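Local atomic coordinates of archaeal actin homolog (Thermoplasma acidophilum, PDB entry 2FSJ), a protein that polymerises into bundles of helical filaments when supplied with nucleoside triphosphate, ATP serving best, as an archaeal relative of actin, MreB and ParM. Residues D32-G37 and R42-S47; V204-L209 and E213-L218; H256-M259 and Q264-G267. All blocks are in the same frame, centred on the assembly; numbering follows the deposited sequence.

In the fold
Three beta hairpins follow one another along the chain, and none touches another. Interaction 1 (32-37 with 42-47) is part of the sheet in the N-terminal half of this actin-like fold, and its D32, T33 and K34 belong to the ATP-binding site; the D32 side chain comes within about 4 Å of that of Q331, another ATP-binding residue. Interactions 2 and 3 both fall in the MreB-like C-terminal region, yet their centres stand about 40 Å apart. Interaction 2 is remote from the nucleotide site. Interaction 3 lies nearer to it, the V258 side chain being about 9 Å from that of Q251. From interaction 1, each is about 15 Å away at the nearest atoms.

Interaction 1 (D32-G37 and R42-S47); sequences DTKVIG and RIIFPS
T33 meets F45 and S47 across an antiparallel pair of strands. Its N-H runs to F45 O at 2.9 Å, almost straight at 172°, and F45 N answers to T33 O; V35 and I43 exchange a second such pair further along. T33 CB sits over a face of the F45 ring, 4.2 Å from the centroid. With OG1 anti to the carbonyl carbon (chi1 -68°), T33 turns this hydroxyl to S47 OG, giving it a proton over 2.9 Å, while the methyl CG2 reaches F45 CZ. A valine here would probably leave S47 OG without this donor. V35 and I43 lie side by side beyond, CB to CB 4.0 Å. On the other face K34 CD packs on I44 CD1 at 3.8 Å. K34 bends at chi2 and chi3, which brings NZ back to D32 O at 2.9 Å, above the carbonyl plane. Further out, L103 of helix 101-111 touches T33 and S47, and S47 OG also bonds to G29 O. Backbone bonds thus fix the ATP-binding T33, packing and the NZ bond place K34 against D32, and the folded-back lysine amine probably adds positive charge to the nucleotide pocket.

Interaction 2 (V204-L209 and E213-L218); sequences VLTINL and EPVVEL
This is a beta hairpin at the edge of the four-stranded mixed sheet in the C-terminal half of the actin-like fold, where strand 202-208 receives the outermost strand 213-222. The pairing is short: I207 faces P214 as an antiparallel non-hydrogen-bonded pair, their CA atoms 4.3 Å apart. On either side of that pair the backbone closes with one bond. V215 N gives an almost straight bond to T206 O (2.8 Å, 177°), and N208 N reaches E213 O at 2.9 Å. After V215 the segment turns, its own L218 N bonding back to V215 O.

L205 CD1 reaches P214 CB at 4.1 Å, and V173 of helix 173-182 touches both of these residues. I207 lays CG1 against the carbonyl oxygen of E213, 3.5 Å away, because that branch is anti to its backbone N (chi1 -156°) and lies beside the carbonyl carbon. The V215 methyl CG2 lies close to the N208 backbone nitrogen. T206 and L218 pack CB against CB at 3.6 Å, and L290 of helix 268-290 touches both, so that helix covers this end of the hairpin. The turn in 213-218 also brings a backbone carbonyl to the threonine hydroxyl, while S219 OG, just beyond the segment, bonds with T206 N. T206 OG1, anti to its own carbonyl carbon, donates to L218 O at 2.8 Å, approaching from above the plane of that carbonyl.

Interaction 3 (H256-M259 and Q264-G267); sequences HPVM and QVGG
A small two-stranded antiparallel hairpin, strands 258-260 and 263-265, links helix 247-253 to the long helix 268-290, and this contact takes in its paired residues and its open end. V258 and V265 form the hydrogen-bonded pair. V258 N donates to V265 O at 3.0 Å (173°), and V265 N returns a shorter bond of 2.7 Å to V258 O. On the valine face the two side chains meet at an angle through their CG2 methyls, 3.7 Å apart. With V258 CG1 anti to the carbonyl carbon (chi1 -65°), CG2 takes the place between the backbone N and the carbonyl carbon, which also brings it against V265 O. L249, E252 and A253 of helix 247-253 touch V258, so this face is turned to the helix.

The other face is more open and carries M259 and Q264. Here Q264 stretches alongside P257, with its amide carbon CD 3.5 Å from P257 CB. The methionine chain instead bends at chi2, bringing SD to Q264 CB at 3.8 Å, and again at chi3, which puts CE near the Q264 backbone nitrogen.

At the open end, G267 CA comes to 3.5 Å from P257 N, close under the proline ring. A CB on G267 would clash with P257 CG, and G266 has a positive phi that favours glycine. G267 is the N-cap residue of helix 268-290, making this a beta hairpin that runs through a pair of glycines straight into a helix.

Interaction 1 (D32-G37 and R42-S47)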
loop_
_atom_site.group_PDB
_atom_site.type_symbol
_atom_site.label_atom_id
_atom_site.label_comp_id
_atom_site.label_asym_id
_atom_site.label_seq_id
_atom_site.Cartn_x
_atom_site.Cartn_y
_atom_site.Cartn_z
ATOM N N ASP A 32 2.534 -4.239 -0.085
ATOM C CA ASP A 32 3.525 -4.021 -1.135
ATOM C C ASP A 32 4.132 -2.655 -0.954
ATOM O O ASP A 32 3.439 -1.764 -0.451
ATOM C CB ASP A 32 2.927 -4.057 -2.545
ATOM C CG ASP A 32 2.437 -5.452 -2.928
ATOM O OD1 ASP A 32 3.276 -6.366 -3.118
ATOM O OD2 ASP A 32 1.215 -5.718 -2.980
ATOM N N THR A 33 5.405 -2.506 -1.378
ATOM C CA THR A 33 6.124 -1.235 -1.380
ATOM C C THR A 33 6.184 -0.808 -2.846
ATOM O O THR A 33 6.566 -1.596 -3.709
ATOM C CB THR A 33 7.541 -1.467 -0.743
ATOM O OG1 THR A 33 7.363 -1.756 0.663
ATOM C CG2 THR A 33 8.455 -0.265 -0.834
ATOM N N LYS A 34 5.804 0.433 -3.106
ATOM C CA LYS A 34 5.783 1.032 -4.422
ATOM C C LYS A 34 6.732 2.190 -4.447
ATOM O O LYS A 34 6.772 2.973 -3.495
ATOM C CB LYS A 34 4.378 1.606 -4.676
ATOM C CG LYS A 34 3.299 0.582 -5.023
ATOM C CD LYS A 34 2.758 -0.228 -3.890
ATOM C CE LYS A 34 2.074 0.608 -2.858
ATOM N NZ LYS A 34 1.408 -0.214 -1.780
ATOM N N VAL A 35 7.404 2.348 -5.574
ATOM C CA VAL A 35 8.334 3.433 -5.844
ATOM C C VAL A 35 8.041 4.039 -7.228
ATOM O O VAL A 35 7.835 3.301 -8.231
ATOM C CB VAL A 35 9.847 2.896 -5.797
ATOM C CG1 VAL A 35 10.840 4.030 -5.683
ATOM C CG2 VAL A 35 10.024 1.865 -4.730
ATOM N N ILE A 36 8.003 5.368 -7.299
ATOM C CA ILE A 36 7.939 6.092 -8.553
ATOM C C ILE A 36 9.302 6.741 -8.713
ATOM O O ILE A 36 9.682 7.634 -7.953
ATOM C CB ILE A 36 6.838 7.186 -8.554
ATOM C CG1 ILE A 36 5.491 6.633 -8.059
ATOM C CG2 ILE A 36 6.681 7.805 -10.000
ATOM C CD1 ILE A 36 4.921 5.516 -8.837
ATOM N N GLY A 37 10.067 6.255 -9.665
ATOM C CA GLY A 37 11.387 6.823 -9.903
ATOM C C GLY A 37 11.437 7.921 -10.940
ATOM O O GLY A 37 10.503 8.698 -11.144
ATOM N N ARG A 42 8.222 2.747 -12.584
ATOM C CA ARG A 42 7.599 2.302 -11.358
ATOM C C ARG A 42 8.236 0.981 -10.913
ATOM O O ARG A 42 8.623 0.151 -11.761
ATOM C CB ARG A 42 6.114 2.073 -11.564
ATOM C CG ARG A 42 5.320 3.274 -12.014
ATOM C CD ARG A 42 3.908 2.930 -12.199
ATOM N NE ARG A 42 3.181 3.994 -12.859
ATOM C CZ ARG A 42 1.867 4.000 -13.093
ATOM N NH1 ARG A 42 1.106 3.042 -12.664
ATOM N NH2 ARG A 42 1.314 5.032 -13.746
ATOM N N ILE A 43 8.276 0.769 -9.588
ATOM C CA ILE A 43 8.714 -0.474 -8.965
ATOM C C ILE A 43 7.658 -0.881 -7.919
ATOM O O ILE A 43 7.128 -0.031 -7.181
ATOM C CB ILE A 43 10.083 -0.241 -8.273
ATOM C CG1 ILE A 43 11.190 0.097 -9.293
ATOM C CG2 ILE A 43 10.523 -1.425 -7.425
ATOM C CD1 ILE A 43 11.924 1.327 -8.907
ATOM N N ILE A 44 7.356 -2.155 -7.845
ATOM C CA ILE A 44 6.554 -2.684 -6.765
ATOM C C ILE A 44 7.096 -4.040 -6.339
ATOM O O ILE A 44 7.381 -4.863 -7.176
ATOM C CB ILE A 44 5.042 -2.771 -7.159
ATOM C CG1 ILE A 44 4.205 -3.245 -5.995
ATOM C CG2 ILE A 44 4.810 -3.713 -8.439
ATOM C CD1 ILE A 44 2.691 -3.151 -6.244
ATOM N N PHE A 45 7.177 -4.285 -5.039
ATOM C CA PHE A 45 7.572 -5.584 -4.551
ATOM C C PHE A 45 6.926 -5.817 -3.204
ATOM O O PHE A 45 6.611 -4.864 -2.510
ATOM C CB PHE A 45 9.118 -5.737 -4.447
ATOM C CG PHE A 45 9.807 -4.644 -3.593
ATOM C CD1 PHE A 45 9.883 -4.728 -2.251
ATOM C CD2 PHE A 45 10.412 -3.577 -4.223
ATOM C CE1 PHE A 45 10.534 -3.769 -1.502
ATOM C CE2 PHE A 45 11.008 -2.576 -3.498
ATOM C CZ PHE A 45 11.069 -2.674 -2.127
ATOM N N PRO A 46 6.723 -7.080 -2.820
ATOM C CA PRO A 46 6.120 -7.396 -1.530
ATOM C C PRO A 46 6.847 -6.794 -0.329
ATOM O O PRO A 46 8.090 -6.818 -0.289
ATOM C CB PRO A 46 6.126 -8.958 -1.484
ATOM C CG PRO A 46 6.233 -9.400 -2.924
ATOM C CD PRO A 46 7.025 -8.290 -3.604
ATOM N N SER A 47 6.084 -6.261 0.628
ATOM C CA SER A 47 6.622 -5.674 1.862
ATOM C C SER A 47 7.041 -6.757 2.857
ATOM O O SER A 47 6.476 -6.896 3.913
ATOM C CB SER A 47 5.606 -4.722 2.536
ATOM O OG SER A 47 5.438 -3.593 1.739
#

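Interaction 2 (V204-L209 and E213-L218)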
loop_
_atom_site.group_PDB
_atom_site.type_symbol
_atom_site.label_atom_id
_atom_site.label_comp_id
_atom_site.label_asym_id
_atom_site.label_seq_id
_atom_site.Cartn_x
_atom_site.Cartn_y
_atom_site.Cartn_z
ATOM N N VAL A 204 -10.547 4.979 4.685
ATOM C CA VAL A 204 -11.545 5.794 4.006
ATOM C C VAL A 204 -11.170 7.241 4.230
ATOM O O VAL A 204 -11.151 7.726 5.377
ATOM C CB VAL A 204 -12.936 5.511 4.516
ATOM C CG1 VAL A 204 -13.999 6.427 3.822
ATOM C CG2 VAL A 204 -13.249 3.982 4.383
ATOM N N LEU A 205 -10.858 7.919 3.141
ATOM C CA LEU A 205 -10.521 9.326 3.189
ATOM C C LEU A 205 -11.563 10.131 2.407
ATOM O O LEU A 205 -11.752 9.926 1.184
ATOM C CB LEU A 205 -9.116 9.553 2.643
ATOM C CG LEU A 205 -8.860 11.053 2.769
ATOM C CD1 LEU A 205 -7.936 11.452 3.888
ATOM C CD2 LEU A 205 -8.648 11.757 1.474
ATOM N N THR A 206 -12.265 10.999 3.132
ATOM C CA THR A 206 -13.237 11.924 2.533
ATOM C C THR A 206 -12.553 13.265 2.339
ATOM O O THR A 206 -11.931 13.781 3.242
ATOM C CB THR A 206 -14.481 12.021 3.424
ATOM O OG1 THR A 206 -15.133 10.750 3.427
ATOM C CG2 THR A 206 -15.536 13.008 2.857
ATOM N N ILE A 207 -12.624 13.752 1.112
ATOM C CA ILE A 207 -11.987 14.991 0.677
ATOM C C ILE A 207 -13.019 15.990 0.129
ATOM O O ILE A 207 -13.921 15.621 -0.606
ATOM C CB ILE A 207 -10.885 14.625 -0.360
ATOM C CG1 ILE A 207 -9.803 15.693 -0.439
ATOM C CG2 ILE A 207 -11.476 14.270 -1.719
ATOM C CD1 ILE A 207 -8.560 15.259 -1.294
ATOM N N ASN A 208 -12.830 17.255 0.487
ATOM C CA ASN A 208 -13.650 18.345 -0.011
ATOM C C ASN A 208 -13.075 18.748 -1.361
ATOM O O ASN A 208 -11.935 19.173 -1.437
ATOM C CB ASN A 208 -13.628 19.539 0.929
ATOM C CG ASN A 208 -14.703 20.553 0.559
ATOM O OD1 ASN A 208 -15.196 20.508 -0.569
ATOM N ND2 ASN A 208 -15.182 21.339 1.534
ATOM N N LEU A 209 -13.845 18.553 -2.412
ATOM C CA LEU A 209 -13.335 18.835 -3.746
ATOM C C LEU A 209 -13.178 20.361 -4.031
ATOM O O LEU A 209 -12.550 20.740 -5.021
ATOM C CB LEU A 209 -14.134 18.122 -4.819
ATOM C CG LEU A 209 -14.168 16.576 -4.713
ATOM C CD1 LEU A 209 -15.186 16.033 -5.660
ATOM C CD2 LEU A 209 -12.746 15.933 -4.992
ATOM N N GLU A 213 -8.906 19.343 0.476
ATOM C CA GLU A 213 -8.517 19.128 1.868
ATOM C C GLU A 213 -9.350 17.990 2.462
ATOM O O GLU A 213 -10.506 17.901 2.168
ATOM C CB GLU A 213 -8.671 20.402 2.692
ATOM C CG GLU A 213 -7.641 21.459 2.351
ATOM C CD GLU A 213 -6.226 21.094 2.789
ATOM O OE1 GLU A 213 -6.062 20.778 3.979
ATOM O OE2 GLU A 213 -5.322 21.100 1.922
ATOM N N PRO A 214 -8.758 17.140 3.298
ATOM C CA PRO A 214 -9.526 16.112 3.987
ATOM C C PRO A 214 -10.576 16.668 4.928
ATOM O O PRO A 214 -10.412 17.747 5.504
ATOM C CB PRO A 214 -8.468 15.376 4.830
ATOM C CG PRO A 214 -7.216 15.741 4.282
ATOM C CD PRO A 214 -7.341 17.101 3.691
ATOM N N VAL A 215 -11.672 15.918 5.039
ATOM C CA VAL A 215 -12.693 16.181 5.993
ATOM C C VAL A 215 -12.462 15.162 7.130
ATOM O O VAL A 215 -12.829 13.974 7.018
ATOM C CB VAL A 215 -14.111 16.046 5.385
ATOM C CG1 VAL A 215 -15.129 16.445 6.412
ATOM C CG2 VAL A 215 -14.252 16.894 4.079
ATOM N N VAL A 216 -11.838 15.614 8.205
ATOM C CA VAL A 216 -11.450 14.709 9.278
ATOM C C VAL A 216 -12.622 13.989 9.893
ATOM O O VAL A 216 -12.509 12.818 10.262
ATOM C CB VAL A 216 -10.543 15.376 10.356
ATOM C CG1 VAL A 216 -9.288 15.903 9.720
ATOM C CG2 VAL A 216 -11.264 16.495 11.095
ATOM N N GLU A 217 -13.787 14.644 9.927
ATOM C CA GLU A 217 -14.935 14.091 10.604
ATOM C C GLU A 217 -15.499 12.893 9.847
ATOM O O GLU A 217 -16.293 12.124 10.397
ATOM C CB GLU A 217 -16.030 15.177 10.738
ATOM C CG GLU A 217 -15.615 16.325 11.617
ATOM C CD GLU A 217 -14.829 17.407 10.889
ATOM O OE1 GLU A 217 -14.576 17.252 9.691
ATOM O OE2 GLU A 217 -14.440 18.421 11.543
ATOM N N LEU A 218 -15.150 12.785 8.555
ATOM C CA LEU A 218 -15.742 11.817 7.631
ATOM C C LEU A 218 -14.667 10.863 7.107
ATOM O O LEU A 218 -14.888 10.202 6.116
ATOM C CB LEU A 218 -16.410 12.535 6.443
ATOM C CG LEU A 218 -17.615 13.438 6.801
ATOM C CD1 LEU A 218 -18.235 14.008 5.545
ATOM C CD2 LEU A 218 -18.642 12.719 7.639
#

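Interaction 3 (H256-M259 and Q264-G267)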
loop_
_atom_site.group_PDB
_atom_site.type_symbol
_atom_site.label_atom_id
_atom_site.label_comp_id
_atom_site.label_asym_id
_atom_site.label_seq_id
_atom_site.Cartn_x
_atom_site.Cartn_y
_atom_site.Cartn_z
ATOM N N HIS A 256 -9.134 -17.817 -8.334
ATOM C CA HIS A 256 -9.251 -19.072 -9.074
ATOM C C HIS A 256 -8.906 -20.335 -8.252
ATOM O O HIS A 256 -8.127 -20.290 -7.298
ATOM C CB HIS A 256 -8.382 -19.029 -10.338
ATOM C CG HIS A 256 -6.945 -18.776 -10.063
ATOM N ND1 HIS A 256 -6.417 -17.505 -9.986
ATOM C CD2 HIS A 256 -5.919 -19.627 -9.833
ATOM C CE1 HIS A 256 -5.126 -17.584 -9.710
ATOM N NE2 HIS A 256 -4.797 -18.862 -9.620
ATOM N N PRO A 257 -9.427 -21.480 -8.674
ATOM C CA PRO A 257 -9.149 -22.719 -7.929
ATOM C C PRO A 257 -7.661 -23.030 -7.958
ATOM O O PRO A 257 -6.914 -22.661 -8.871
ATOM C CB PRO A 257 -10.018 -23.773 -8.629
ATOM C CG PRO A 257 -11.034 -22.959 -9.450
ATOM C CD PRO A 257 -10.280 -21.727 -9.862
ATOM N N VAL A 258 -7.211 -23.640 -6.875
ATOM C CA VAL A 258 -5.822 -23.987 -6.685
ATOM C C VAL A 258 -5.750 -25.452 -6.308
ATOM O O VAL A 258 -6.749 -26.046 -5.896
ATOM C CB VAL A 258 -5.151 -23.146 -5.571
ATOM C CG1 VAL A 258 -5.094 -21.639 -5.967
ATOM C CG2 VAL A 258 -5.857 -23.355 -4.175
ATOM N N MET A 259 -4.555 -26.004 -6.448
ATOM C CA MET A 259 -4.240 -27.360 -6.042
ATOM C C MET A 259 -3.474 -27.308 -4.737
ATOM O O MET A 259 -2.523 -26.521 -4.615
ATOM C CB MET A 259 -3.326 -28.032 -7.081
ATOM C CG MET A 259 -3.904 -28.216 -8.442
ATOM S SD MET A 259 -5.476 -29.119 -8.439
ATOM C CE MET A 259 -5.015 -30.688 -7.725
ATOM N N GLN A 264 -8.101 -29.986 -5.684
ATOM C CA GLN A 264 -8.453 -28.641 -6.129
ATOM C C GLN A 264 -9.376 -28.002 -5.088
ATOM O O GLN A 264 -10.379 -28.591 -4.689
ATOM C CB GLN A 264 -9.118 -28.662 -7.526
ATOM C CG GLN A 264 -9.645 -27.306 -7.985
ATOM C CD GLN A 264 -9.873 -27.195 -9.494
ATOM O OE1 GLN A 264 -11.010 -27.041 -9.935
ATOM N NE2 GLN A 264 -8.797 -27.210 -10.268
ATOM N N VAL A 265 -9.014 -26.816 -4.616
ATOM C CA VAL A 265 -9.789 -26.135 -3.569
ATOM C C VAL A 265 -9.963 -24.660 -3.912
ATOM O O VAL A 265 -9.147 -24.094 -4.646
ATOM C CB VAL A 265 -9.142 -26.270 -2.170
ATOM C CG1 VAL A 265 -9.233 -27.729 -1.638
ATOM C CG2 VAL A 265 -7.703 -25.783 -2.161
ATOM N N GLY A 266 -11.046 -24.071 -3.389
ATOM C CA GLY A 266 -11.362 -22.664 -3.561
ATOM C C GLY A 266 -11.891 -22.226 -4.924
ATOM O O GLY A 266 -12.577 -22.943 -5.601
ATOM N N GLY A 267 -11.548 -21.005 -5.309
ATOM C CA GLY A 267 -12.014 -20.391 -6.538
ATOM C C GLY A 267 -13.250 -19.578 -6.283
ATOM O O GLY A 267 -13.745 -19.568 -5.147
#